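Local coordinates for uncharacterized protein (Neisseria gonorrhoeae, PDB 5V77), which is of unknown function but belongs to the NGO_1070-like family, folding into an all-beta structure of antiparallel strands with two subunits in the assembly, at residues A[23-27]-A[28-32]. Residues are numbered along the deposited sequence; the frame is centred on the assembly and turned at random.
Sequences IFSDN and GNTLT. With SO4 (sulfate ion), chain C.
Leu31 lays its CD2 methyl over the centre of the Phe24 ring. This is a CH-pi contact, with Leu31 CD2 3.5 Å from the ring centroid and 4° off its normal. The two side chains run side by side in the same direction from a non-hydrogen-bonded antiparallel pair. Gly28 O lies at the edge of the Phe24 ring, near its plane, 3.7 Å from Phe24 CD1.

The sheet face opposite Phe24 and Leu31 carries Ile23, Ser25, Thr30 and Thr32. Thr30 OG1 donates to Asp26 OD2 of the turn at 2.8 Å, on the anti lone pair of that oxygen. Thr30 keeps OG1 beside its own backbone N (chi1 -64°), which turns the hydroxyl to the carboxylate and leaves CG2 near Ser25 OG. Asp26 is poorly ordered, however. One water links Ser25 OG, Thr32 OG1 and Ile23 O; it donates to the carbonyl.

A type I' turn from Asp26 to Asn29 closes the hairpin, with Asn29 N bonded to Asp26 O at 3.1 Å. Ser25 is paired against two residues, Asn29 and Thr30, making a classic beta bulge. A sulfate ion, probably picked up from the crystallisation medium, accepts from Gly28 N through O2 at 2.8 Å. Its O1 accepts from Asn27 N.

The hairpin joins strands 17-25 and 30-37. Leu31 also packs on Ile52 and Phe55 of strand 43-58. Phe24 meets Phe73 of the second subunit edge-to-face. Asn29 ND2 donates to Asp70 O and Asn29 OD1 accepts from Leu72 N, both of that subunit.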
loop_
_atom_site.group_PDB
_atom_site.type_symbol
_atom_site.label_atom_id
_atom_site.label_comp_id
_atom_site.label_asym_id
_atom_site.label_seq_id
_atom_site.Cartn_x
_atom_site.Cartn_y
_atom_site.Cartn_z
ATOM N N ILE A 23 -3.328 5.844 2.859
ATOM C CA ILE A 23 -4.276 5.376 3.873
ATOM C C ILE A 23 -5.359 4.535 3.218
ATOM O O ILE A 23 -6.031 5.001 2.298
ATOM C CB ILE A 23 -4.913 6.565 4.612
ATOM C CG1 ILE A 23 -3.813 7.395 5.291
ATOM C CG2 ILE A 23 -5.983 6.089 5.579
ATOM C CD1 ILE A 23 -3.095 6.651 6.409
ATOM N N PHE A 24 -5.586 3.329 3.744
ATOM C CA PHE A 24 -6.740 2.534 3.325
ATOM C C PHE A 24 -8.010 3.030 4.015
ATOM O O PHE A 24 -7.994 3.319 5.216
ATOM C CB PHE A 24 -6.526 1.056 3.694
ATOM C CG PHE A 24 -5.640 0.303 2.743
ATOM C CD1 PHE A 24 -6.167 -0.249 1.580
ATOM C CD2 PHE A 24 -4.297 0.114 3.022
ATOM C CE1 PHE A 24 -5.357 -0.957 0.702
ATOM C CE2 PHE A 24 -3.480 -0.588 2.142
ATOM C CZ PHE A 24 -4.021 -1.130 0.984
ATOM N N SER A 25 -9.129 3.058 3.279
ATOM C CA SER A 25 -10.445 3.354 3.853
ATOM C C SER A 25 -11.517 2.554 3.123
ATOM O O SER A 25 -11.231 1.786 2.206
ATOM C CB SER A 25 -10.792 4.856 3.817
ATOM O OG SER A 25 -10.980 5.343 2.495
ATOM N N ASP A 26 -12.761 2.709 3.579
ATOM C CA ASP A 26 -13.892 1.970 3.026
ATOM C C ASP A 26 -13.625 0.469 3.037
ATOM O O ASP A 26 -13.762 -0.205 2.016
ATOM C CB ASP A 26 -14.215 2.444 1.607
ATOM C CG ASP A 26 -14.599 3.893 1.564
ATOM O OD1 ASP A 26 -15.369 4.304 2.449
ATOM O OD2 ASP A 26 -14.127 4.620 0.666
ATOM N N ASN A 27 -13.206 -0.054 4.203
ATOM C CA ASN A 27 -12.998 -1.489 4.356
ATOM C C ASN A 27 -11.976 -2.003 3.344
ATOM O O ASN A 27 -12.129 -3.083 2.772
ATOM C CB ASN A 27 -14.322 -2.241 4.229
ATOM C CG ASN A 27 -15.204 -2.065 5.449
ATOM O OD1 ASN A 27 -14.748 -2.218 6.582
ATOM N ND2 ASN A 27 -16.471 -1.734 5.224
ATOM N N GLY A 28 -10.939 -1.209 3.108
ATOM C CA GLY A 28 -9.859 -1.580 2.216
ATOM C C GLY A 28 -10.095 -1.309 0.743
ATOM O O GLY A 28 -9.176 -1.527 -0.054
ATOM N N ASN A 29 -11.280 -0.832 0.354
ATOM C CA ASN A 29 -11.594 -0.633 -1.064
ATOM C C ASN A 29 -11.041 0.660 -1.637
ATOM O O ASN A 29 -11.074 0.835 -2.874
ATOM C CB ASN A 29 -13.113 -0.657 -1.287
ATOM C CG ASN A 29 -13.713 -2.038 -1.087
ATOM O OD1 ASN A 29 -12.992 -3.035 -0.943
ATOM N ND2 ASN A 29 -15.036 -2.110 -1.090
ATOM N N THR A 30 -10.577 1.575 -0.783
ATOM C CA THR A 30 -10.153 2.902 -1.204
ATOM C C THR A 30 -8.784 3.195 -0.624
ATOM O O THR A 30 -8.502 2.849 0.537
ATOM C CB THR A 30 -11.150 3.970 -0.748
ATOM O OG1 THR A 30 -12.390 3.738 -1.402
ATOM C CG2 THR A 30 -10.649 5.388 -1.096
ATOM N N LEU A 31 -7.935 3.816 -1.442
ATOM C CA LEU A 31 -6.652 4.349 -1.002
ATOM C C LEU A 31 -6.657 5.858 -1.169
ATOM O O LEU A 31 -7.004 6.367 -2.247
ATOM C CB LEU A 31 -5.490 3.758 -1.806
ATOM C CG LEU A 31 -5.005 2.383 -1.334
ATOM C CD1 LEU A 31 -4.082 1.817 -2.379
ATOM C CD2 LEU A 31 -4.276 2.533 0.009
ATOM N N THR A 32 -6.248 6.573 -0.124
ATOM C CA THR A 32 -6.132 8.025 -0.210
ATOM C C THR A 32 -4.689 8.415 0.049
ATOM O O THR A 32 -4.078 7.980 1.039
ATOM C CB THR A 32 -7.073 8.729 0.778
ATOM O OG1 THR A 32 -8.420 8.305 0.517
ATOM C CG2 THR A 32 -7.002 10.272 0.608
HETATM S S SO4 C . -10.808 0.405 6.508
HETATM O O1 SO4 C . -12.049 1.169 6.687
HETATM O O2 SO4 C . -10.266 0.584 5.161
HETATM O O3 SO4 C . -9.815 0.872 7.472
HETATM O O4 SO4 C . -11.069 -1.016 6.746
HETATM O O HOH W 1 -8.621 6.273 2.214
#